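Long-range contacts in zona pellucida sperm-binding protein 1,Zona pellucida sperm-binding protein 1 (Gallus gallus, PDB 6GF6), which belongs to the egg coat and probably cross-links its filaments through the ZP-N1 domain, the part of the protein modelled here as a homodimer: residues Leu8-Met19 against Tyr100-Arg108; Phe43-Trp54 against Phe65-His73. The protein carries 2 engineered substitutions. All coordinates share one frame; numbering follows the deposited sequence.

Both contacts sit in the Ig-like ZP-N1 domain, with centres about 14 Å apart, and contact 2 is nested within the loop of chain that contact 1 closes. Contact 1 ties one sheet of the domain to the other; contact 2 pins the hairpin of the first sheet and the loops beside it. Strands 18-24 and 63-68 join them: Met19 N lies 2.8 Å from Ala67 O, a probable hydrogen bond, and the adjoining loops add another probable one, Tyr69 OH to Gly15 O at 2.6 Å. Each contact has its own disulfide, each holds residues seen binding zinc in a structure of this protein, though no zinc is bound here, and each touches the second subunit.

Contact 1. Residues Leu8-Met19 against Tyr100-Arg108; sequences LQYHYDCGDFGM and YEVQMTCPR. Engineered in segment 100-108: Gln103 (natural residue Asn).
Tyr12 and Met104 meet because Tyr12 CG sits between its backbone N and carbonyl carbon (chi1 71°), which drops the ring toward Tyr100-Arg108, while Met104 CG stands beside its own N (chi1 -60°), and the two side chains run past each other in opposite directions. Met104 CG lies over a face of the Tyr12 ring, 4.0 Å from its centroid, a CH-pi contact, and the sulfur approaches the same ring obliquely. At the far end of the ring, Thr105 N donates to Tyr12 OH (3.3 Å) in a nearly straight bond. An alanine in place of Tyr12 is likely to leave Thr105 N without this acceptor and Met104 CG without the ring it packs on. Tyr10 takes the same torsion; its CE1 presses on Val102 CG2 at 3.5 Å and its edge turns to the Tyr100 face, an offset edge-to-face pair. Leu8 N reaches Tyr100 OH at 3.3 Å, where Leu7 N also bonds. At the other end the Cys14 SG-Cys106 SG disulfide (2.0 Å) closes the row, with Met19 SD 3.8 Å from Cys106 SG. Strand segments 9-14 and 100-107 run at 22° to each other in facing sheets, Val102 also touching Leu87 and Met19 touching Leu83. With no backbone-to-backbone bond between the two segments, the sheets of this sandwich meet here through rings, sulfur and one covalent bridge, two phenol oxygens taking backbone N-H groups.

Contact 2. Residues Phe43-Trp54 against Phe65-His73; sequences FEVANCSICMHW and FSAGYEGCH. With NAG (2-acetamido-2-deoxy-beta-D-glucopyranose), chain E.
This is the open end of the beta hairpin of strands 53-57 and 63-68, and just outside its paired strands a disulfide, Cys51 SG to Cys72 SG (2.0 Å), ties the two segments of the chain together. Trp54 and Ser66 form an antiparallel hydrogen-bonded pair, Trp54 N to Ser66 O at 2.9 Å and Ser66 N to Trp54 O at 3.0 Å; His53 and Ala67 make the neighbouring non-hydrogen-bonded pair. Beyond it Met52 O takes Gly68 N at 2.9 Å, and Cys51 O takes Cys72 N more loosely, at 3.3 Å. Between those two bonds the chain makes a type I turn, Gly68 to Gly71.

Phe65 carries the side-chain packing: with CG anti to the backbone N (chi1 171°) its ring swings across to Phe43-Trp54, where CE1 meets Val45 CG2 at 3.8 Å and also touches His53 CB. Phe33, Val35, Leu83 and Val85 also touch this side chain. Further out, His73 NE2 stands over a face of the Phe43 ring, 3.2 Å from its CZ; the ring planes are inclined at 32°, so the pair meets obliquely. One water is hydrogen-bonded to His53 ND1 (3.2 Å) and donates a hydrogen bond to Cys72 O. His53 and His73 share a zinc site in a structure of this protein, and Asn47 carries the N-linked NAG.

Trp54 stacks on His73 of the second subunit and meets Phe43 of that subunit edge-to-face, while Cys48 forms a disulfide with Cys48 of that subunit. The contact's chemistry therefore works on two levels: the backbone ladder and the intrachain disulfide hold the hairpin's base, while Trp54 within the ladder and Cys48 in the preceding loop meet the second subunit through an aromatic stack and a disulfide.

Contact 1. Residues Leu8-Met19 against Tyr100-Arg108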
loop_
_atom_site.group_PDB
_atom_site.type_symbol
_atom_site.label_atom_id
_atom_site.label_comp_id
_atom_site.label_asym_id
_atom_site.label_seq_id
_atom_site.Cartn_x
_atom_site.Cartn_y
_atom_site.Cartn_z
ATOM N N LEU B 8 22.811 7.915 7.055
ATOM C CA LEU B 8 21.418 7.942 6.620
ATOM C C LEU B 8 20.503 7.675 7.810
ATOM O O LEU B 8 20.728 6.733 8.573
ATOM C CB LEU B 8 21.178 6.913 5.513
ATOM C CG LEU B 8 19.746 6.794 4.970
ATOM C CD1 LEU B 8 19.293 8.077 4.280
ATOM C CD2 LEU B 8 19.637 5.605 4.010
ATOM N N GLN B 9 19.477 8.501 7.976
ATOM C CA GLN B 9 18.503 8.298 9.041
ATOM C C GLN B 9 17.362 7.419 8.539
ATOM O O GLN B 9 16.736 7.728 7.519
ATOM C CB GLN B 9 17.954 9.637 9.533
ATOM C CG GLN B 9 18.982 10.522 10.229
ATOM C CD GLN B 9 19.574 9.879 11.469
ATOM O OE1 GLN B 9 18.887 9.696 12.474
ATOM N NE2 GLN B 9 20.857 9.534 11.404
ATOM N N TYR B 10 17.086 6.338 9.267
ATOM C CA TYR B 10 15.992 5.444 8.920
ATOM C C TYR B 10 15.554 4.666 10.153
ATOM O O TYR B 10 16.281 4.561 11.143
ATOM C CB TYR B 10 16.375 4.476 7.792
ATOM C CG TYR B 10 17.533 3.562 8.120
ATOM C CD1 TYR B 10 17.342 2.402 8.854
ATOM C CD2 TYR B 10 18.816 3.848 7.670
ATOM C CE1 TYR B 10 18.399 1.566 9.158
ATOM C CE2 TYR B 10 19.879 3.010 7.962
ATOM C CZ TYR B 10 19.662 1.867 8.705
ATOM O OH TYR B 10 20.711 1.024 8.999
ATOM N N HIS B 11 14.339 4.131 10.071
ATOM C CA HIS B 11 13.779 3.264 11.098
ATOM C C HIS B 11 12.624 2.504 10.466
ATOM O O HIS B 11 12.139 2.865 9.392
ATOM C CB HIS B 11 13.298 4.072 12.303
ATOM C CG HIS B 11 12.041 4.836 12.032
ATOM N ND1 HIS B 11 12.039 6.080 11.436
ATOM C CD2 HIS B 11 10.743 4.528 12.262
ATOM C CE1 HIS B 11 10.795 6.507 11.315
ATOM N NE2 HIS B 11 9.989 5.585 11.811
ATOM N N TYR B 12 12.159 1.466 11.158
ATOM C CA TYR B 12 11.023 0.688 10.682
ATOM C C TYR B 12 10.028 0.430 11.808
ATOM O O TYR B 12 10.362 0.466 12.996
ATOM C CB TYR B 12 11.467 -0.641 10.044
ATOM C CG TYR B 12 12.004 -1.689 10.989
ATOM C CD1 TYR B 12 13.352 -1.737 11.313
ATOM C CD2 TYR B 12 11.164 -2.652 11.535
ATOM C CE1 TYR B 12 13.847 -2.700 12.173
ATOM C CE2 TYR B 12 11.651 -3.624 12.395
ATOM C CZ TYR B 12 12.997 -3.641 12.707
ATOM O OH TYR B 12 13.499 -4.604 13.552
ATOM N N ASP B 13 8.780 0.200 11.404
ATOM C CA ASP B 13 7.673 -0.037 12.316
ATOM C C ASP B 13 7.061 -1.403 12.037
ATOM O O ASP B 13 6.903 -1.798 10.876
ATOM C CB ASP B 13 6.589 1.044 12.159
ATOM C CG ASP B 13 7.105 2.441 12.456
ATOM O OD1 ASP B 13 7.858 2.597 13.436
ATOM O OD2 ASP B 13 6.786 3.378 11.690
ATOM N N CYS B 14 6.739 -2.128 13.104
ATOM C CA CYS B 14 6.004 -3.382 13.004
ATOM C C CYS B 14 4.531 -3.092 13.252
ATOM O O CYS B 14 4.165 -2.654 14.341
ATOM C CB CYS B 14 6.514 -4.407 14.014
ATOM S SG CYS B 14 8.218 -4.924 13.754
ATOM N N GLY B 15 3.690 -3.368 12.255
ATOM C CA GLY B 15 2.258 -3.223 12.395
ATOM C C GLY B 15 1.578 -4.559 12.634
ATOM O O GLY B 15 2.214 -5.584 12.882
ATOM N N ASP B 16 0.247 -4.537 12.535
ATOM C CA ASP B 16 -0.539 -5.745 12.770
ATOM C C ASP B 16 -0.557 -6.655 11.544
ATOM O O ASP B 16 -0.663 -7.878 11.694
ATOM C CB ASP B 16 -1.968 -5.386 13.196
ATOM C CG ASP B 16 -2.015 -4.614 14.523
ATOM O OD1 ASP B 16 -1.164 -4.867 15.406
ATOM O OD2 ASP B 16 -2.902 -3.739 14.673
ATOM N N PHE B 17 -0.510 -6.085 10.335
ATOM C CA PHE B 17 -0.581 -6.868 9.110
ATOM C C PHE B 17 0.666 -6.772 8.246
ATOM O O PHE B 17 0.849 -7.609 7.359
ATOM C CB PHE B 17 -1.804 -6.419 8.297
ATOM C CG PHE B 17 -3.092 -6.569 9.058
ATOM C CD1 PHE B 17 -3.781 -7.770 9.062
ATOM C CD2 PHE B 17 -3.584 -5.514 9.814
ATOM C CE1 PHE B 17 -4.959 -7.907 9.782
ATOM C CE2 PHE B 17 -4.759 -5.647 10.534
ATOM C CZ PHE B 17 -5.446 -6.841 10.519
ATOM N N GLY B 18 1.517 -5.788 8.478
ATOM C CA GLY B 18 2.741 -5.644 7.730
ATOM C C GLY B 18 3.711 -4.753 8.467
ATOM O O GLY B 18 3.546 -4.475 9.655
ATOM N N MET B 19 4.730 -4.301 7.741
ATOM C CA MET B 19 5.764 -3.443 8.299
ATOM C C MET B 19 6.145 -2.388 7.272
ATOM O O MET B 19 5.887 -2.535 6.075
ATOM C CB MET B 19 6.996 -4.253 8.719
ATOM C CG MET B 19 7.369 -5.346 7.731
ATOM S SD MET B 19 8.709 -6.404 8.306
ATOM C CE MET B 19 8.326 -7.920 7.436
ATOM N N TYR B 100 23.291 0.324 2.964
ATOM C CA TYR B 100 22.906 -0.149 4.281
ATOM C C TYR B 100 22.035 -1.388 4.138
ATOM O O TYR B 100 21.257 -1.519 3.190
ATOM C CB TYR B 100 22.155 0.928 5.087
ATOM C CG TYR B 100 22.825 2.288 5.099
ATOM C CD1 TYR B 100 22.736 3.142 4.004
ATOM C CD2 TYR B 100 23.552 2.717 6.204
ATOM C CE1 TYR B 100 23.346 4.383 4.012
ATOM C CE2 TYR B 100 24.167 3.956 6.219
ATOM C CZ TYR B 100 24.063 4.786 5.119
ATOM O OH TYR B 100 24.677 6.022 5.128
ATOM N N GLU B 101 22.178 -2.299 5.093
ATOM C CA GLU B 101 21.373 -3.507 5.159
ATOM C C GLU B 101 20.589 -3.491 6.460
ATOM O O GLU B 101 21.141 -3.184 7.520
ATOM C CB GLU B 101 22.235 -4.763 5.089
ATOM C CG GLU B 101 21.438 -6.042 5.219
ATOM C CD GLU B 101 22.287 -7.279 5.024
ATOM O OE1 GLU B 101 23.170 -7.267 4.135
ATOM O OE2 GLU B 101 22.072 -8.262 5.768
ATOM N N VAL B 102 19.304 -3.832 6.377
ATOM C CA VAL B 102 18.412 -3.804 7.528
ATOM C C VAL B 102 17.647 -5.113 7.579
ATOM O O VAL B 102 17.074 -5.542 6.570
ATOM C CB VAL B 102 17.421 -2.626 7.458
ATOM C CG1 VAL B 102 16.585 -2.553 8.732
ATOM C CG2 VAL B 102 18.148 -1.323 7.228
ATOM N N GLN B 103 17.593 -5.712 8.762
ATOM C CA GLN B 103 16.798 -6.905 9.011
ATOM C C GLN B 103 15.589 -6.470 9.827
ATOM O O GLN B 103 15.706 -6.199 11.025
ATOM C CB GLN B 103 17.620 -7.967 9.740
ATOM C CG GLN B 103 16.988 -9.353 9.726
ATOM C CD GLN B 103 17.800 -10.391 10.488
ATOM O OE1 GLN B 103 18.087 -11.473 9.972
ATOM N NE2 GLN B 103 18.163 -10.069 11.723
ATOM N N MET B 104 14.432 -6.403 9.180
ATOM C CA MET B 104 13.201 -6.034 9.858
ATOM C C MET B 104 12.642 -7.275 10.540
ATOM O O MET B 104 12.268 -8.247 9.873
ATOM C CB MET B 104 12.205 -5.430 8.871
ATOM C CG MET B 104 12.719 -4.165 8.183
ATOM S SD MET B 104 11.797 -3.693 6.699
ATOM C CE MET B 104 10.294 -3.027 7.386
ATOM N N THR B 105 12.595 -7.240 11.867
ATOM C CA THR B 105 12.141 -8.356 12.682
ATOM C C THR B 105 10.880 -7.925 13.414
ATOM O O THR B 105 10.886 -6.921 14.134
ATOM C CB THR B 105 13.230 -8.787 13.667
ATOM O OG1 THR B 105 14.419 -9.124 12.944
ATOM C CG2 THR B 105 12.788 -9.991 14.470
ATOM N N CYS B 106 9.796 -8.663 13.203
ATOM C CA CYS B 106 8.510 -8.296 13.765
ATOM C C CYS B 106 7.871 -9.521 14.399
ATOM O O CYS B 106 8.077 -10.646 13.928
ATOM C CB CYS B 106 7.576 -7.700 12.702
ATOM S SG CYS B 106 8.144 -6.087 12.086
ATOM N N PRO B 107 7.139 -9.346 15.495
ATOM C CA PRO B 107 6.607 -10.508 16.205
ATOM C C PRO B 107 5.574 -11.249 15.376
ATOM O O PRO B 107 4.860 -10.667 14.557
ATOM C CB PRO B 107 5.983 -9.896 17.464
ATOM C CG PRO B 107 5.647 -8.508 17.076
ATOM C CD PRO B 107 6.703 -8.078 16.107
ATOM N N ARG B 108 5.503 -12.552 15.608
ATOM C CA ARG B 108 4.537 -13.426 14.971
ATOM C C ARG B 108 3.790 -14.210 16.044
ATOM O O ARG B 108 4.372 -14.553 17.076
ATOM C CB ARG B 108 5.249 -14.390 14.008
ATOM C CG ARG B 108 4.358 -15.323 13.217
ATOM C CD ARG B 108 5.202 -16.187 12.290
ATOM N NE ARG B 108 4.389 -17.029 11.415
ATOM C CZ ARG B 108 4.038 -18.284 11.682
ATOM N NH1 ARG B 108 4.426 -18.877 12.809
ATOM N NH2 ARG B 108 3.293 -18.954 10.815
#

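Contact 2. Residues Phe43-Trp54 against Phe65-His73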
loop_
_atom_site.group_PDB
_atom_site.type_symbol
_atom_site.label_atom_id
_atom_site.label_comp_id
_atom_site.label_asym_id
_atom_site.label_seq_id
_atom_site.Cartn_x
_atom_site.Cartn_y
_atom_site.Cartn_z
ATOM N N PHE B 43 16.219 -7.875 -5.141
ATOM C CA PHE B 43 14.978 -7.821 -5.905
ATOM C C PHE B 43 14.474 -6.389 -5.950
ATOM O O PHE B 43 14.275 -5.763 -4.907
ATOM C CB PHE B 43 13.893 -8.720 -5.308
ATOM C CG PHE B 43 14.235 -10.173 -5.294
ATOM C CD1 PHE B 43 14.972 -10.715 -4.257
ATOM C CD2 PHE B 43 13.809 -11.007 -6.319
ATOM C CE1 PHE B 43 15.290 -12.064 -4.244
ATOM C CE2 PHE B 43 14.121 -12.362 -6.312
ATOM C CZ PHE B 43 14.863 -12.890 -5.272
ATOM N N GLU B 44 14.328 -5.869 -7.160
ATOM C CA GLU B 44 13.727 -4.563 -7.368
ATOM C C GLU B 44 12.295 -4.556 -6.851
ATOM O O GLU B 44 11.573 -5.553 -6.942
ATOM C CB GLU B 44 13.756 -4.204 -8.854
ATOM C CG GLU B 44 15.154 -3.855 -9.319
ATOM C CD GLU B 44 15.743 -2.673 -8.584
ATOM O OE1 GLU B 44 16.762 -2.887 -7.898
ATOM O OE2 GLU B 44 15.163 -1.564 -8.632
ATOM N N VAL B 45 11.907 -3.444 -6.256
ATOM C CA VAL B 45 10.569 -3.266 -5.712
ATOM C C VAL B 45 9.688 -2.566 -6.737
ATOM O O VAL B 45 10.029 -1.480 -7.220
ATOM C CB VAL B 45 10.628 -2.474 -4.400
ATOM C CG1 VAL B 45 9.237 -2.112 -3.940
ATOM C CG2 VAL B 45 11.379 -3.271 -3.339
ATOM N N ALA B 46 8.531 -3.163 -7.043
ATOM C CA ALA B 46 7.538 -2.521 -7.893
ATOM C C ALA B 46 6.176 -2.597 -7.218
ATOM O O ALA B 46 5.815 -3.617 -6.621
ATOM C CB ALA B 46 7.472 -3.181 -9.276
ATOM N N ASN B 47 5.407 -1.517 -7.363
ATOM C CA ASN B 47 4.070 -1.436 -6.776
ATOM C C ASN B 47 3.163 -2.547 -7.290
ATOM O O ASN B 47 2.519 -3.260 -6.508
ATOM C CB ASN B 47 3.464 -0.078 -7.112
ATOM C CG ASN B 47 4.003 1.042 -6.256
ATOM O OD1 ASN B 47 4.636 0.829 -5.211
ATOM N ND2 ASN B 47 3.799 2.263 -6.748
ATOM N N CYS B 48 3.066 -2.674 -8.612
ATOM C CA CYS B 48 2.178 -3.651 -9.235
ATOM C C CYS B 48 2.881 -4.998 -9.164
ATOM O O CYS B 48 3.748 -5.317 -9.983
ATOM C CB CYS B 48 1.847 -3.238 -10.664
ATOM S SG CYS B 48 0.725 -4.360 -11.507
ATOM N N SER B 49 2.516 -5.796 -8.171
ATOM C CA SER B 49 3.290 -6.984 -7.867
ATOM C C SER B 49 2.469 -7.872 -6.955
ATOM O O SER B 49 1.618 -7.391 -6.205
ATOM C CB SER B 49 4.624 -6.606 -7.197
ATOM O OG SER B 49 5.349 -7.752 -6.783
ATOM N N ILE B 50 2.682 -9.179 -7.094
ATOM C CA ILE B 50 2.051 -10.158 -6.221
ATOM C C ILE B 50 2.730 -10.209 -4.855
ATOM O O ILE B 50 2.172 -10.782 -3.911
ATOM C CB ILE B 50 2.068 -11.546 -6.889
ATOM C CG1 ILE B 50 1.098 -12.507 -6.202
ATOM C CG2 ILE B 50 3.469 -12.130 -6.880
ATOM C CD1 ILE B 50 -0.363 -12.199 -6.494
ATOM N N CYS B 51 3.925 -9.634 -4.728
ATOM C CA CYS B 51 4.750 -9.793 -3.539
ATOM C C CYS B 51 4.324 -8.925 -2.361
ATOM O O CYS B 51 4.958 -9.008 -1.304
ATOM C CB CYS B 51 6.210 -9.476 -3.888
ATOM S SG CYS B 51 7.020 -10.807 -4.803
ATOM N N MET B 52 3.289 -8.100 -2.524
ATOM C CA MET B 52 2.734 -7.284 -1.444
ATOM C C MET B 52 3.802 -6.390 -0.813
ATOM O O MET B 52 3.995 -6.375 0.405
ATOM C CB MET B 52 2.051 -8.162 -0.393
ATOM C CG MET B 52 0.985 -9.083 -0.966
ATOM S SD MET B 52 -0.286 -8.201 -1.895
ATOM C CE MET B 52 -1.207 -9.565 -2.605
ATOM N N HIS B 53 4.501 -5.639 -1.660
ATOM C CA HIS B 53 5.453 -4.639 -1.200
ATOM C C HIS B 53 5.349 -3.405 -2.085
ATOM O O HIS B 53 5.008 -3.497 -3.266
ATOM C CB HIS B 53 6.900 -5.168 -1.155
ATOM C CG HIS B 53 7.391 -5.753 -2.444
ATOM N ND1 HIS B 53 8.362 -6.732 -2.487
ATOM C CD2 HIS B 53 7.066 -5.491 -3.732
ATOM C CE1 HIS B 53 8.606 -7.052 -3.745
ATOM N NE2 HIS B 53 7.832 -6.315 -4.520
ATOM N N TRP B 54 5.623 -2.243 -1.492
ATOM C CA TRP B 54 5.361 -0.982 -2.166
ATOM C C TRP B 54 6.402 0.056 -1.772
ATOM O O TRP B 54 7.103 -0.078 -0.765
ATOM C CB TRP B 54 3.954 -0.457 -1.844
ATOM C CG TRP B 54 2.855 -1.437 -2.123
ATOM C CD1 TRP B 54 2.140 -1.562 -3.279
ATOM C CD2 TRP B 54 2.345 -2.432 -1.227
ATOM N NE1 TRP B 54 1.217 -2.573 -3.158
ATOM C CE2 TRP B 54 1.323 -3.125 -1.907
ATOM C CE3 TRP B 54 2.653 -2.806 0.085
ATOM C CZ2 TRP B 54 0.607 -4.167 -1.320
ATOM C CZ3 TRP B 54 1.942 -3.841 0.667
ATOM C CH2 TRP B 54 0.931 -4.509 -0.035
ATOM N N PHE B 65 9.101 2.246 2.456
ATOM C CA PHE B 65 8.986 0.893 1.930
ATOM C C PHE B 65 7.985 0.139 2.798
ATOM O O PHE B 65 8.165 0.059 4.018
ATOM C CB PHE B 65 10.329 0.170 1.944
ATOM C CG PHE B 65 10.222 -1.292 1.608
ATOM C CD1 PHE B 65 9.805 -1.699 0.347
ATOM C CD2 PHE B 65 10.457 -2.260 2.573
ATOM C CE1 PHE B 65 9.697 -3.044 0.038
ATOM C CE2 PHE B 65 10.338 -3.610 2.271
ATOM C CZ PHE B 65 9.951 -4.000 1.008
ATOM N N SER B 66 6.917 -0.364 2.179
ATOM C CA SER B 66 5.854 -1.100 2.857
ATOM C C SER B 66 5.874 -2.567 2.437
ATOM O O SER B 66 6.068 -2.872 1.254
ATOM C CB SER B 66 4.489 -0.497 2.527
ATOM O OG SER B 66 4.468 0.893 2.817
ATOM N N ALA B 67 5.693 -3.473 3.405
ATOM C CA ALA B 67 5.709 -4.910 3.140
ATOM C C ALA B 67 4.670 -5.634 3.990
ATOM O O ALA B 67 4.689 -5.523 5.219
ATOM C CB ALA B 67 7.099 -5.488 3.413
ATOM N N GLY B 68 3.784 -6.392 3.341
ATOM C CA GLY B 68 2.895 -7.284 4.069
ATOM C C GLY B 68 3.641 -8.477 4.639
ATOM O O GLY B 68 4.652 -8.928 4.094
ATOM N N TYR B 69 3.148 -8.985 5.776
ATOM C CA TYR B 69 3.809 -10.111 6.438
ATOM C C TYR B 69 3.793 -11.383 5.591
ATOM O O TYR B 69 4.679 -12.229 5.738
ATOM C CB TYR B 69 3.168 -10.389 7.807
ATOM C CG TYR B 69 3.487 -9.375 8.884
ATOM C CD1 TYR B 69 4.743 -8.796 8.973
ATOM C CD2 TYR B 69 2.533 -9.000 9.813
ATOM C CE1 TYR B 69 5.037 -7.864 9.954
ATOM C CE2 TYR B 69 2.817 -8.067 10.798
ATOM C CZ TYR B 69 4.071 -7.502 10.864
ATOM O OH TYR B 69 4.362 -6.578 11.847
ATOM N N GLU B 70 2.821 -11.536 4.694
ATOM C CA GLU B 70 2.711 -12.745 3.885
ATOM C C GLU B 70 3.326 -12.573 2.503
ATOM O O GLU B 70 3.065 -13.384 1.609
ATOM C CB GLU B 70 1.239 -13.144 3.742
ATOM C CG GLU B 70 0.498 -13.366 5.057
ATOM C CD GLU B 70 0.891 -14.649 5.748
ATOM O OE1 GLU B 70 1.484 -15.526 5.086
ATOM O OE2 GLU B 70 0.602 -14.783 6.957
ATOM N N GLY B 71 4.175 -11.568 2.321
ATOM C CA GLY B 71 4.717 -11.263 1.017
ATOM C C GLY B 71 5.989 -12.028 0.709
ATOM O O GLY B 71 6.456 -12.870 1.475
ATOM N N CYS B 72 6.546 -11.726 -0.456
ATOM C CA CYS B 72 7.699 -12.461 -0.952
ATOM C C CYS B 72 8.921 -12.224 -0.090
ATOM O O CYS B 72 9.263 -11.082 0.234
ATOM C CB CYS B 72 8.041 -12.036 -2.368
ATOM S SG CYS B 72 6.817 -12.405 -3.570
ATOM N N HIS B 73 9.614 -13.309 0.225
ATOM C CA HIS B 73 10.908 -13.287 0.884
ATOM C C HIS B 73 10.806 -12.921 2.352
ATOM O O HIS B 73 11.842 -12.759 3.010
ATOM C CB HIS B 73 11.862 -12.333 0.165
ATOM C CG HIS B 73 12.111 -12.743 -1.249
ATOM N ND1 HIS B 73 12.604 -13.988 -1.579
ATOM C CD2 HIS B 73 11.856 -12.114 -2.419
ATOM C CE1 HIS B 73 12.679 -14.093 -2.893
ATOM N NE2 HIS B 73 12.233 -12.969 -3.426
HETATM C C1 NAG E . 4.237 3.493 -6.170
HETATM C C2 NAG E . 5.338 4.102 -7.045
HETATM C C3 NAG E . 5.752 5.468 -6.504
HETATM C C4 NAG E . 4.539 6.366 -6.320
HETATM C C5 NAG E . 3.497 5.663 -5.454
HETATM C C6 NAG E . 2.208 6.446 -5.305
HETATM C C7 NAG E . 6.731 2.369 -8.142
HETATM C C8 NAG E . 5.731 2.355 -9.267
HETATM N N2 NAG E . 6.487 3.221 -7.133
HETATM O O3 NAG E . 6.673 6.068 -7.409
HETATM O O4 NAG E . 4.932 7.586 -5.702
HETATM O O5 NAG E . 3.148 4.403 -6.048
HETATM O O6 NAG E . 1.276 5.786 -4.457
HETATM O O7 NAG E . 7.722 1.646 -8.149
HETATM O O HOH W 1 5.817 -8.323 1.503
HETATM O O HOH W 2 8.714 -8.224 0.269
#